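Local atomic coordinates of nucleoporin NUP159 (Saccharomyces cerevisiae, PDB entry 1XIP), a protein that forms part of the nuclear pore complex, where its N-terminal beta-propeller domain tethers the helicase Dbp5 to the pore for mRNA export. Residues P10-E15 against Q312-S317; K59-E64 against L79-E84; V129-N134 against V165-V170; M248-H253 against Q261-I266. One frame throughout, in Å; residues are numbered along the deposited sequence.

The four contacts sample one beta-propeller from rim to centre. Interaction 2 joins strands 59-64 and 83-86 of a four-stranded antiparallel sheet; interaction 3 follows in the chain and packs the first strands of two successive sheets, its centre about 10 Å from the centre of the chain; interaction 4 then pairs strands 246-254 and 257-263. Interaction 1 spans all three, bringing the N-terminal strand 11-14 back to 313-316. Interactions 1 and 4 touch, their centres about 15 Å apart, through Thr11 with Asp265 and through Val313 packed on Thr263 and Ile266. The centres of interactions 2 and 4, across the domain, lie about 39 Å apart. Together they build sheets, join blades and secure the N-terminal segment.

Interaction 1 (P10-E15 against Q312-S317)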
loop_
_atom_site.group_PDB
_atom_site.type_symbol
_atom_site.label_atom_id
_atom_site.label_comp_id
_atom_site.label_asym_id
_atom_site.label_seq_id
_atom_site.Cartn_x
_atom_site.Cartn_y
_atom_site.Cartn_z
ATOM N N PRO A 10 1.952 -11.230 19.979
ATOM C CA PRO A 10 3.222 -11.958 20.039
ATOM C C PRO A 10 3.802 -12.301 18.656
ATOM O O PRO A 10 3.077 -12.339 17.667
ATOM C CB PRO A 10 2.856 -13.224 20.824
ATOM C CG PRO A 10 1.347 -13.172 21.006
ATOM C CD PRO A 10 0.805 -12.147 20.054
ATOM N N THR A 11 5.110 -12.520 18.601
ATOM C CA THR A 11 5.774 -12.842 17.356
ATOM C C THR A 11 6.240 -14.289 17.339
ATOM O O THR A 11 7.010 -14.727 18.209
ATOM C CB THR A 11 6.954 -11.898 17.104
ATOM O OG1 THR A 11 6.460 -10.569 16.853
ATOM C CG2 THR A 11 7.674 -12.278 15.795
ATOM N N GLU A 12 5.761 -15.019 16.336
ATOM C CA GLU A 12 6.138 -16.397 16.121
ATOM C C GLU A 12 7.365 -16.447 15.232
ATOM O O GLU A 12 7.407 -15.789 14.201
ATOM C CB GLU A 12 4.985 -17.156 15.468
ATOM C CG GLU A 12 5.229 -18.640 15.285
ATOM C CD GLU A 12 4.203 -19.279 14.383
ATOM O OE1 GLU A 12 3.281 -19.942 14.895
ATOM O OE2 GLU A 12 4.321 -19.132 13.154
ATOM N N THR A 13 8.373 -17.198 15.669
ATOM C CA THR A 13 9.477 -17.585 14.816
ATOM C C THR A 13 9.066 -18.845 14.087
ATOM O O THR A 13 8.757 -19.860 14.707
ATOM C CB THR A 13 10.730 -17.849 15.645
ATOM O OG1 THR A 13 11.004 -16.704 16.446
ATOM C CG2 THR A 13 11.950 -17.956 14.744
ATOM N N SER A 14 9.042 -18.770 12.767
ATOM C CA SER A 14 8.574 -19.883 11.957
ATOM C C SER A 14 9.698 -20.390 11.089
ATOM O O SER A 14 10.408 -19.600 10.457
ATOM C CB SER A 14 7.383 -19.456 11.092
ATOM O OG SER A 14 6.776 -20.572 10.449
ATOM N N GLU A 15 9.861 -21.708 11.061
ATOM C CA GLU A 15 10.847 -22.336 10.197
ATOM C C GLU A 15 10.229 -22.781 8.871
ATOM O O GLU A 15 10.854 -23.527 8.095
ATOM C CB GLU A 15 11.508 -23.516 10.912
ATOM C CG GLU A 15 12.949 -23.750 10.481
ATOM C CD GLU A 15 13.897 -23.958 11.641
ATOM O OE1 GLU A 15 13.745 -23.273 12.693
ATOM O OE2 GLU A 15 14.805 -24.810 11.491
ATOM N N GLN A 312 -1.064 -13.624 14.178
ATOM C CA GLN A 312 0.134 -13.061 14.772
ATOM C C GLN A 312 1.169 -12.714 13.710
ATOM O O GLN A 312 1.021 -13.087 12.546
ATOM C CB GLN A 312 0.730 -14.020 15.802
ATOM C CG GLN A 312 1.582 -15.145 15.213
ATOM C CD GLN A 312 1.600 -16.385 16.084
ATOM O OE1 GLN A 312 1.067 -17.418 15.697
ATOM N NE2 GLN A 312 2.213 -16.286 17.258
ATOM N N VAL A 313 2.221 -12.007 14.136
ATOM C CA VAL A 313 3.330 -11.619 13.270
ATOM C C VAL A 313 4.324 -12.755 13.209
ATOM O O VAL A 313 4.591 -13.391 14.217
ATOM C CB VAL A 313 4.054 -10.336 13.807
ATOM C CG1 VAL A 313 5.288 -9.987 12.962
ATOM C CG2 VAL A 313 3.108 -9.169 13.860
ATOM N N ILE A 314 4.880 -12.999 12.032
ATOM C CA ILE A 314 5.826 -14.093 11.842
ATOM C C ILE A 314 7.186 -13.595 11.420
ATOM O O ILE A 314 7.320 -12.885 10.432
ATOM C CB ILE A 314 5.298 -15.057 10.796
ATOM C CG1 ILE A 314 4.143 -15.860 11.367
ATOM C CG2 ILE A 314 6.404 -15.976 10.272
ATOM C CD1 ILE A 314 3.137 -16.158 10.326
ATOM N N GLU A 315 8.200 -13.970 12.174
ATOM C CA GLU A 315 9.564 -13.752 11.759
ATOM C C GLU A 315 10.082 -15.083 11.251
ATOM O O GLU A 315 9.840 -16.121 11.879
ATOM C CB GLU A 315 10.412 -13.263 12.935
ATOM C CG GLU A 315 10.410 -11.748 13.137
ATOM C CD GLU A 315 11.636 -11.250 13.910
ATOM O OE1 GLU A 315 11.825 -11.647 15.088
ATOM O OE2 GLU A 315 12.420 -10.455 13.339
ATOM N N PRO A 316 10.760 -15.066 10.102
ATOM C CA PRO A 316 11.518 -16.232 9.636
ATOM C C PRO A 316 12.652 -16.538 10.611
ATOM O O PRO A 316 13.115 -15.630 11.314
ATOM C CB PRO A 316 12.085 -15.766 8.294
ATOM C CG PRO A 316 11.236 -14.624 7.899
ATOM C CD PRO A 316 10.843 -13.943 9.153
ATOM N N SER A 317 13.091 -17.793 10.653
ATOM C CA SER A 317 14.056 -18.234 11.665
ATOM C C SER A 317 15.512 -17.872 11.353
ATOM O O SER A 317 16.399 -18.120 12.163
ATOM C CB SER A 317 13.917 -19.745 11.945
ATOM O OG SER A 317 13.854 -20.502 10.746
#
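Glu12 and Ser317 lose the most surface in this parallel pairing of residues 10-15 with 312-317, followed closely by Gln312. Glu12 is held through both its N and its O: the N donates to Val313 O at 2.9 Å, and the O accepts from Glu315 N at 2.8 Å. Two residues on, Ser14 N reaches Glu315 O at 2.9 Å, the straightest of the three bonds. Glu12 lies on the same face as Ser14, Ile314 and Pro316. With CG anti to the backbone N (chi1 -176°), its side chain runs alongside that of Ile314, and OE2 comes within 3.7 Å of Ile314 CG1. Gln312 crosses Glu12 at about a right angle and lays its amide against the aliphatic root, NE2 lying 3.4 Å from Glu12 CB; the carboxylate and amide planes are turned 42° apart. At the other end, Ser317 receives the methyl of Thr13, CG2 standing 3.7 Å from Ser317 CA, while Ser317 OG lies beside the bent chain of Glu15, 3.4 Å from its CG. On the face of Thr11 and Glu315, Thr11 CG2 packs on Glu315 CG at 3.9 Å; the carboxylate of Glu315 is paired with Arg322, and Thr11 OG1 bonds to Asp265. The pairing forms a two-stranded parallel sheet, its strand axes 35° apart, in which an N-terminal strand is laid along a strand about 300 residues later, on the periphery of the beta-propeller.

Interaction 2 (K59-E64 against L79-E84)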
loop_
_atom_site.group_PDB
_atom_site.type_symbol
_atom_site.label_atom_id
_atom_site.label_comp_id
_atom_site.label_asym_id
_atom_site.label_seq_id
_atom_site.Cartn_x
_atom_site.Cartn_y
_atom_site.Cartn_z
ATOM N N LYS A 59 8.577 9.543 -14.739
ATOM C CA LYS A 59 8.376 8.639 -15.876
ATOM C C LYS A 59 7.431 7.511 -15.508
ATOM O O LYS A 59 7.677 6.773 -14.542
ATOM C CB LYS A 59 9.710 8.057 -16.345
ATOM C CG LYS A 59 9.662 7.408 -17.707
ATOM C CD LYS A 59 10.748 6.360 -17.839
ATOM C CE LYS A 59 11.639 6.554 -19.089
ATOM N NZ LYS A 59 12.339 5.275 -19.531
ATOM N N ALA A 60 6.334 7.393 -16.258
ATOM C CA ALA A 60 5.408 6.259 -16.156
ATOM C C ALA A 60 5.605 5.268 -17.313
ATOM O O ALA A 60 5.836 5.674 -18.444
ATOM C CB ALA A 60 3.980 6.764 -16.136
ATOM N N VAL A 61 5.499 3.973 -17.040
ATOM C CA VAL A 61 5.640 2.965 -18.117
ATOM C C VAL A 61 4.661 1.797 -18.012
ATOM O O VAL A 61 4.356 1.337 -16.924
ATOM C CB VAL A 61 7.115 2.351 -18.205
ATOM C CG1 VAL A 61 8.137 3.405 -18.523
ATOM C CG2 VAL A 61 7.497 1.609 -16.928
ATOM N N VAL A 62 4.200 1.306 -19.154
ATOM C CA VAL A 62 3.592 -0.022 -19.241
ATOM C C VAL A 62 4.578 -0.956 -19.979
ATOM O O VAL A 62 5.157 -0.559 -20.971
ATOM C CB VAL A 62 2.257 0.069 -19.991
ATOM C CG1 VAL A 62 1.641 -1.281 -20.196
ATOM C CG2 VAL A 62 1.317 0.926 -19.216
ATOM N N GLY A 63 4.763 -2.182 -19.488
ATOM C CA GLY A 63 5.720 -3.141 -20.095
ATOM C C GLY A 63 5.355 -4.629 -19.935
ATOM O O GLY A 63 4.453 -4.976 -19.187
ATOM N N GLU A 64 6.053 -5.503 -20.649
ATOM C CA GLU A 64 5.827 -6.944 -20.551
ATOM C C GLU A 64 6.365 -7.521 -19.227
ATOM O O GLU A 64 7.505 -7.244 -18.834
ATOM C CB GLU A 64 6.498 -7.652 -21.720
ATOM C CG GLU A 64 5.554 -8.065 -22.848
ATOM C CD GLU A 64 4.529 -9.142 -22.433
ATOM O OE1 GLU A 64 4.795 -9.948 -21.463
ATOM O OE2 GLU A 64 3.444 -9.186 -23.083
ATOM N N LEU A 79 15.734 -4.043 -20.405
ATOM C CA LEU A 79 14.346 -3.660 -20.186
ATOM C C LEU A 79 13.899 -2.682 -21.246
ATOM O O LEU A 79 14.382 -1.539 -21.307
ATOM C CB LEU A 79 14.138 -3.062 -18.800
ATOM C CG LEU A 79 12.893 -3.492 -17.983
ATOM C CD1 LEU A 79 12.226 -2.286 -17.336
ATOM C CD2 LEU A 79 11.876 -4.287 -18.778
ATOM N N THR A 80 12.992 -3.153 -22.097
ATOM C CA THR A 80 12.256 -2.305 -23.024
ATOM C C THR A 80 10.801 -2.180 -22.531
ATOM O O THR A 80 10.392 -2.930 -21.662
ATOM C CB THR A 80 12.281 -2.941 -24.398
ATOM O OG1 THR A 80 11.798 -4.286 -24.292
ATOM C CG2 THR A 80 13.712 -3.108 -24.896
ATOM N N PHE A 81 10.034 -1.249 -23.107
ATOM C CA PHE A 81 8.650 -0.956 -22.679
ATOM C C PHE A 81 7.687 -0.979 -23.860
ATOM O O PHE A 81 8.120 -0.927 -25.005
ATOM C CB PHE A 81 8.597 0.410 -22.017
ATOM C CG PHE A 81 9.500 0.542 -20.834
ATOM C CD1 PHE A 81 9.227 -0.151 -19.638
ATOM C CD2 PHE A 81 10.643 1.343 -20.899
ATOM C CE1 PHE A 81 10.056 -0.020 -18.536
ATOM C CE2 PHE A 81 11.502 1.464 -19.782
ATOM C CZ PHE A 81 11.201 0.792 -18.610
ATOM N N LYS A 82 6.388 -1.062 -23.591
ATOM C CA LYS A 82 5.388 -1.000 -24.649
ATOM C C LYS A 82 4.956 0.438 -24.853
ATOM O O LYS A 82 4.635 0.846 -25.969
ATOM C CB LYS A 82 4.145 -1.838 -24.319
ATOM C CG LYS A 82 4.382 -3.311 -23.995
ATOM C CD LYS A 82 5.289 -4.002 -25.033
ATOM C CE LYS A 82 4.458 -4.862 -25.999
ATOM N NZ LYS A 82 5.137 -5.112 -27.297
ATOM N N TRP A 83 4.928 1.190 -23.757
ATOM C CA TRP A 83 4.458 2.567 -23.744
ATOM C C TRP A 83 5.140 3.325 -22.624
ATOM O O TRP A 83 5.499 2.741 -21.622
ATOM C CB TRP A 83 2.969 2.578 -23.528
ATOM C CG TRP A 83 2.365 3.907 -23.233
ATOM C CD1 TRP A 83 1.810 4.760 -24.133
ATOM C CD2 TRP A 83 2.184 4.512 -21.946
ATOM N NE1 TRP A 83 1.312 5.870 -23.492
ATOM C CE2 TRP A 83 1.527 5.741 -22.147
ATOM C CE3 TRP A 83 2.521 4.145 -20.631
ATOM C CZ2 TRP A 83 1.203 6.602 -21.102
ATOM C CZ3 TRP A 83 2.202 5.016 -19.583
ATOM C CH2 TRP A 83 1.549 6.223 -19.832
ATOM N N GLU A 84 5.332 4.626 -22.810
ATOM C CA GLU A 84 5.878 5.491 -21.759
ATOM C C GLU A 84 5.467 6.949 -21.946
ATOM O O GLU A 84 5.222 7.410 -23.060
ATOM C CB GLU A 84 7.397 5.375 -21.674
ATOM C CG GLU A 84 8.124 6.202 -22.710
ATOM C CD GLU A 84 9.195 7.096 -22.108
ATOM O OE1 GLU A 84 10.407 6.757 -22.259
ATOM O OE2 GLU A 84 8.839 8.129 -21.482
HETATM O O HOH W 1 8.125 -4.317 -22.439
#
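Backbone bonds between residues 59-64 and 79-84 converge on Val62. Its N donates to Trp83 O at 3.1 Å, from 38° above the carbonyl plane, while its O accepts two N-H groups, Lys82 N at 2.9 Å and Trp83 N at 3.3 Å. Lys82 and Trp83 thus both face Val62 in a classic beta bulge, next to the non-hydrogen-bonded pair Val61-Glu84. Beyond the bulge, a water takes over the link between the chains, accepting from Glu64 N and donating to Thr80 O. Apolar contacts fall on two sides. Val61 covers one face of the Phe81 ring: its CG1 sits 3.7 Å from the centroid, 4° off the normal, in a CH-pi contact. Across the sheet, Val62 CG2 meets Trp83 CE3 at 3.7 Å, and Trp83 CZ3 reaches on to Ala60. The charged contact is looser. Glu84, its CG between backbone N and carbonyl carbon (chi1 81°), brings OE1 to 3.7 Å from Lys59 NZ, a long salt bridge. Strand 59-64 has strand 51-56 along its other edge, with Val61 bonded to Ala54 and Gly63 to Phe52; strand 83-86 is an outermost strand of this four-stranded antiparallel sheet. Helix 65-73 starts directly after Glu64, and Leu111 of strand 107-112, from the next sheet, packs against both Val62 and Trp83.

Interaction 3 (V129-N134 against V165-V170); sequences VFQLKN and VTSFDV
Two successive blades of the beta-propeller meet here through their first strands, 131-134 and 167-170, which run nearly parallel and whose axes approach to 7.9 Å, too far for backbone pairing. Side chains fill the gap. Gln131, its CG anti to the backbone N (chi1 -157°) and its chain extended, reaches across to Phe168 and does two things at once. Its NE2 donates to Phe168 O at 3.1 Å, with 161° at the hydrogen; the donor stands above the carbonyl plane, although the acceptor lies close to the plane of the amide. The same NE2 rides 3.3 Å above one face of the Phe168 ring, offset toward the rim, with amide and ring planes only 22° apart. Next along, Lys133 CB touches Phe168 CE1 at 3.8 Å and Val170 CG2 at 3.6 Å, and the Lys133 and Val170 side chains slide past each other. A water bridges Gln131 OE1 and Ser167 OG, the hydroxyl also bonding to Val219 N of strand 215-221. Both ends of the buried Gln131 amide therefore have polar partners, NE2 the carbonyl and OE1 the water, which should fix its rotation and keep it flat over the ring.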
loop_
_atom_site.group_PDB
_atom_site.type_symbol
_atom_site.label_atom_id
_atom_site.label_comp_id
_atom_site.label_asym_id
_atom_site.label_seq_id
_atom_site.Cartn_x
_atom_site.Cartn_y
_atom_site.Cartn_z
ATOM N N VAL A 129 -5.533 15.061 -3.938
ATOM C CA VAL A 129 -5.935 13.771 -3.408
ATOM C C VAL A 129 -4.769 13.097 -2.691
ATOM O O VAL A 129 -3.622 13.251 -3.111
ATOM C CB VAL A 129 -6.501 12.906 -4.546
ATOM C CG1 VAL A 129 -6.542 11.439 -4.170
ATOM C CG2 VAL A 129 -7.886 13.406 -4.933
ATOM N N PHE A 130 -5.062 12.382 -1.601
ATOM C CA PHE A 130 -4.045 11.685 -0.796
ATOM C C PHE A 130 -3.966 10.180 -1.125
ATOM O O PHE A 130 -2.889 9.572 -1.069
ATOM C CB PHE A 130 -4.367 11.800 0.709
ATOM C CG PHE A 130 -4.117 13.156 1.306
ATOM C CD1 PHE A 130 -3.144 14.024 0.773
ATOM C CD2 PHE A 130 -4.849 13.567 2.432
ATOM C CE1 PHE A 130 -2.916 15.294 1.339
ATOM C CE2 PHE A 130 -4.630 14.829 3.018
ATOM C CZ PHE A 130 -3.661 15.701 2.466
ATOM N N GLN A 131 -5.124 9.582 -1.404
ATOM C CA GLN A 131 -5.228 8.137 -1.554
ATOM C C GLN A 131 -6.344 7.717 -2.478
ATOM O O GLN A 131 -7.432 8.289 -2.444
ATOM C CB GLN A 131 -5.420 7.456 -0.197
ATOM C CG GLN A 131 -4.972 5.979 -0.208
ATOM C CD GLN A 131 -5.314 5.257 1.060
ATOM O OE1 GLN A 131 -4.823 5.615 2.117
ATOM N NE2 GLN A 131 -6.167 4.247 0.966
ATOM N N LEU A 132 -6.062 6.704 -3.291
ATOM C CA LEU A 132 -7.033 6.124 -4.195
ATOM C C LEU A 132 -6.976 4.637 -4.047
ATOM O O LEU A 132 -5.886 4.067 -3.896
ATOM C CB LEU A 132 -6.680 6.453 -5.635
ATOM C CG LEU A 132 -6.937 7.854 -6.144
ATOM C CD1 LEU A 132 -5.634 8.517 -6.493
ATOM C CD2 LEU A 132 -7.811 7.757 -7.357
ATOM N N LYS A 133 -8.141 4.004 -4.090
ATOM C CA LYS A 133 -8.232 2.561 -4.181
ATOM C C LYS A 133 -9.271 2.193 -5.213
ATOM O O LYS A 133 -10.383 2.757 -5.249
ATOM C CB LYS A 133 -8.623 1.949 -2.845
ATOM C CG LYS A 133 -7.533 1.139 -2.146
ATOM C CD LYS A 133 -7.213 -0.212 -2.836
ATOM C CE LYS A 133 -5.745 -0.675 -2.532
ATOM N NZ LYS A 133 -5.077 -1.512 -3.621
ATOM N N ASN A 134 -8.910 1.239 -6.058
ATOM C CA ASN A 134 -9.854 0.686 -6.995
ATOM C C ASN A 134 -10.451 -0.603 -6.453
ATOM O O ASN A 134 -9.719 -1.466 -5.967
ATOM C CB ASN A 134 -9.178 0.439 -8.328
ATOM C CG ASN A 134 -10.045 -0.354 -9.266
ATOM O OD1 ASN A 134 -9.603 -1.348 -9.830
ATOM N ND2 ASN A 134 -11.300 0.075 -9.429
ATOM N N VAL A 165 -12.047 11.805 7.435
ATOM C CA VAL A 165 -11.295 10.571 7.299
ATOM C C VAL A 165 -9.823 10.931 7.135
ATOM O O VAL A 165 -9.511 11.900 6.443
ATOM C CB VAL A 165 -11.768 9.795 6.021
ATOM C CG1 VAL A 165 -11.093 8.398 5.894
ATOM C CG2 VAL A 165 -13.282 9.681 5.984
ATOM N N THR A 166 -8.922 10.163 7.756
ATOM C CA THR A 166 -7.487 10.371 7.548
ATOM C C THR A 166 -6.831 9.176 6.869
ATOM O O THR A 166 -5.781 9.307 6.253
ATOM C CB THR A 166 -6.741 10.733 8.853
ATOM O OG1 THR A 166 -6.959 9.720 9.830
ATOM C CG2 THR A 166 -7.345 11.979 9.495
ATOM N N SER A 167 -7.467 8.019 6.999
ATOM C CA SER A 167 -7.076 6.823 6.289
ATOM C C SER A 167 -8.287 5.947 6.027
ATOM O O SER A 167 -9.198 5.867 6.833
ATOM C CB SER A 167 -6.027 6.029 7.084
ATOM O OG SER A 167 -5.400 5.056 6.251
ATOM N N PHE A 168 -8.282 5.271 4.897
ATOM C CA PHE A 168 -9.323 4.306 4.599
ATOM C C PHE A 168 -8.708 3.054 3.972
ATOM O O PHE A 168 -7.574 3.072 3.517
ATOM C CB PHE A 168 -10.381 4.924 3.682
ATOM C CG PHE A 168 -9.977 4.962 2.221
ATOM C CD1 PHE A 168 -10.376 3.948 1.346
ATOM C CD2 PHE A 168 -9.215 6.018 1.721
ATOM C CE1 PHE A 168 -10.014 3.982 -0.007
ATOM C CE2 PHE A 168 -8.853 6.069 0.374
ATOM C CZ PHE A 168 -9.248 5.046 -0.492
ATOM N N ASP A 169 -9.467 1.969 3.962
ATOM C CA ASP A 169 -9.085 0.766 3.228
ATOM C C ASP A 169 -10.354 0.107 2.693
ATOM O O ASP A 169 -11.397 0.214 3.314
ATOM C CB ASP A 169 -8.307 -0.191 4.145
ATOM C CG ASP A 169 -7.554 -1.265 3.376
ATOM O OD1 ASP A 169 -7.448 -1.173 2.114
ATOM O OD2 ASP A 169 -7.026 -2.248 3.952
ATOM N N VAL A 170 -10.269 -0.542 1.530
ATOM C CA VAL A 170 -11.381 -1.336 1.002
ATOM C C VAL A 170 -10.956 -2.704 0.563
ATOM O O VAL A 170 -9.808 -2.911 0.120
ATOM C CB VAL A 170 -12.045 -0.730 -0.250
ATOM C CG1 VAL A 170 -13.389 -0.126 0.090
ATOM C CG2 VAL A 170 -11.144 0.230 -0.969
HETATM O O HOH W 2 -4.263 6.599 4.393
#

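Interaction 4 (M248-H253 against Q261-I266)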
loop_
_atom_site.group_PDB
_atom_site.type_symbol
_atom_site.label_atom_id
_atom_site.label_comp_id
_atom_site.label_asym_id
_atom_site.label_seq_id
_atom_site.Cartn_x
_atom_site.Cartn_y
_atom_site.Cartn_z
HETATM N N MSE A 248 1.957 0.914 16.305
HETATM C CA MSE A 248 1.062 0.037 15.545
HETATM C C MSE A 248 0.193 -0.827 16.432
HETATM O O MSE A 248 0.660 -1.390 17.415
HETATM C CB MSE A 248 1.816 -0.852 14.556
HETATM C CG MSE A 248 3.306 -0.701 14.570
HETATM SE SE MSE A 248 3.937 0.922 13.657
HETATM C CE MSE A 248 3.732 0.342 11.821
ATOM N N TYR A 249 -1.078 -0.941 16.056
ATOM C CA TYR A 249 -2.023 -1.738 16.806
ATOM C C TYR A 249 -2.795 -2.674 15.899
ATOM O O TYR A 249 -3.246 -2.283 14.829
ATOM C CB TYR A 249 -2.988 -0.834 17.568
ATOM C CG TYR A 249 -2.327 -0.041 18.666
ATOM C CD1 TYR A 249 -2.279 -0.522 19.973
ATOM C CD2 TYR A 249 -1.745 1.194 18.402
ATOM C CE1 TYR A 249 -1.676 0.216 20.972
ATOM C CE2 TYR A 249 -1.141 1.920 19.386
ATOM C CZ TYR A 249 -1.108 1.441 20.666
ATOM O OH TYR A 249 -0.498 2.208 21.646
ATOM N N ILE A 250 -2.928 -3.916 16.332
ATOM C CA ILE A 250 -3.852 -4.842 15.722
ATOM C C ILE A 250 -5.184 -4.766 16.475
ATOM O O ILE A 250 -5.233 -4.936 17.686
ATOM C CB ILE A 250 -3.283 -6.254 15.777
ATOM C CG1 ILE A 250 -1.882 -6.311 15.131
ATOM C CG2 ILE A 250 -4.272 -7.249 15.170
ATOM C CD1 ILE A 250 -1.875 -6.371 13.610
ATOM N N ILE A 251 -6.252 -4.471 15.758
ATOM C CA ILE A 251 -7.567 -4.421 16.345
ATOM C C ILE A 251 -8.349 -5.631 15.863
ATOM O O ILE A 251 -8.593 -5.772 14.663
ATOM C CB ILE A 251 -8.276 -3.131 15.946
ATOM C CG1 ILE A 251 -7.515 -1.921 16.484
ATOM C CG2 ILE A 251 -9.719 -3.131 16.453
ATOM C CD1 ILE A 251 -7.521 -0.715 15.538
ATOM N N LYS A 252 -8.702 -6.520 16.798
ATOM C CA LYS A 252 -9.600 -7.646 16.522
ATOM C C LYS A 252 -10.924 -7.281 17.133
ATOM O O LYS A 252 -10.993 -6.964 18.326
ATOM C CB LYS A 252 -9.086 -8.954 17.139
ATOM C CG LYS A 252 -7.607 -9.265 16.845
ATOM C CD LYS A 252 -7.290 -10.760 17.009
ATOM C CE LYS A 252 -5.824 -11.054 16.657
ATOM N NZ LYS A 252 -5.263 -12.295 17.307
ATOM N N HIS A 253 -11.972 -7.293 16.312
ATOM C CA HIS A 253 -13.305 -6.936 16.775
ATOM C C HIS A 253 -14.187 -8.166 16.966
ATOM O O HIS A 253 -14.720 -8.710 16.003
ATOM C CB HIS A 253 -13.965 -5.955 15.816
ATOM C CG HIS A 253 -15.360 -5.595 16.200
ATOM N ND1 HIS A 253 -16.466 -6.067 15.521
ATOM C CD2 HIS A 253 -15.836 -4.818 17.203
ATOM C CE1 HIS A 253 -17.562 -5.588 16.085
ATOM N NE2 HIS A 253 -17.208 -4.827 17.108
ATOM N N GLN A 261 -4.084 -4.176 20.399
ATOM C CA GLN A 261 -2.865 -4.820 20.885
ATOM C C GLN A 261 -1.678 -4.257 20.128
ATOM O O GLN A 261 -1.717 -4.200 18.898
ATOM C CB GLN A 261 -2.929 -6.323 20.631
ATOM C CG GLN A 261 -3.907 -7.119 21.500
ATOM C CD GLN A 261 -4.026 -8.558 21.031
ATOM O OE1 GLN A 261 -4.726 -8.839 20.060
ATOM N NE2 GLN A 261 -3.317 -9.467 21.698
ATOM N N GLU A 262 -0.620 -3.877 20.850
ATOM C CA GLU A 262 0.566 -3.266 20.245
ATOM C C GLU A 262 1.445 -4.268 19.535
ATOM O O GLU A 262 1.558 -5.400 19.983
ATOM C CB GLU A 262 1.420 -2.586 21.303
ATOM C CG GLU A 262 1.043 -1.144 21.566
ATOM C CD GLU A 262 2.231 -0.190 21.540
ATOM O OE1 GLU A 262 2.225 0.768 22.341
ATOM O OE2 GLU A 262 3.149 -0.382 20.709
ATOM N N THR A 263 2.059 -3.844 18.425
ATOM C CA THR A 263 3.273 -4.481 17.908
ATOM C C THR A 263 4.388 -3.488 17.791
ATOM O O THR A 263 4.173 -2.308 17.484
ATOM C CB THR A 263 3.114 -5.067 16.505
ATOM O OG1 THR A 263 1.780 -4.872 16.026
ATOM C CG2 THR A 263 3.336 -6.569 16.534
ATOM N N PHE A 264 5.589 -4.006 17.971
ATOM C CA PHE A 264 6.789 -3.290 17.668
ATOM C C PHE A 264 7.470 -3.985 16.509
ATOM O O PHE A 264 8.576 -3.613 16.121
ATOM C CB PHE A 264 7.691 -3.247 18.907
ATOM C CG PHE A 264 7.085 -2.489 20.054
ATOM C CD1 PHE A 264 7.248 -1.096 20.161
ATOM C CD2 PHE A 264 6.321 -3.152 21.013
ATOM C CE1 PHE A 264 6.667 -0.385 21.216
ATOM C CE2 PHE A 264 5.743 -2.454 22.062
ATOM C CZ PHE A 264 5.920 -1.064 22.166
ATOM N N ASP A 265 6.802 -4.989 15.940
ATOM C CA ASP A 265 7.442 -5.837 14.913
ATOM C C ASP A 265 6.838 -5.745 13.518
ATOM O O ASP A 265 7.239 -6.488 12.620
ATOM C CB ASP A 265 7.501 -7.316 15.341
ATOM C CG ASP A 265 8.364 -7.545 16.572
ATOM O OD1 ASP A 265 9.379 -6.811 16.764
ATOM O OD2 ASP A 265 8.100 -8.452 17.401
ATOM N N ILE A 266 5.871 -4.862 13.330
ATOM C CA ILE A 266 5.386 -4.596 11.992
ATOM C C ILE A 266 5.984 -3.289 11.529
ATOM O O ILE A 266 5.700 -2.235 12.109
ATOM C CB ILE A 266 3.852 -4.535 11.934
ATOM C CG1 ILE A 266 3.249 -5.927 12.109
ATOM C CG2 ILE A 266 3.417 -3.955 10.608
ATOM C CD1 ILE A 266 1.747 -5.938 12.193
HETATM O O HOH W 3 3.808 0.140 18.156
#
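In this beta hairpin, strand 257-263 folds back antiparallel on strand 246-254 within a propeller sheet, and residues 261-266 carry the end of the returning strand and the turn beyond. Gln261 O accepts from Ile250 N at 2.9 Å, whereas Gln261 N gives only a weak bond to Ile250 O; its side-chain NE2 bonds to Asp7 O. Glu262 forms a non-hydrogen-bonded pair with Tyr249. The carboxylate of Glu262 is claimed by Lys247 through OE1. Thr263 N donates to Met248 O at 3.0 Å, with 164° at the hydrogen, and Thr263 OG1 lies 4.0 Å from Ile250 CG1. Past the strand end, Ile266 turns back toward residues 248-253. Its CG1 is anti to the carbonyl carbon (chi1 -72°) and the chain runs on extended, which carries CD1 to 3.9 Å from Ile250 CD1, the side chains at about a right angle. Met248, present as selenomethionine, curls its CE to within 3.3 Å of Ile266 O. One water ties the end of the hairpin together, accepting from Met248 N and donating to both Glu262 OE2 and Thr263 O, the last at 2.6 Å.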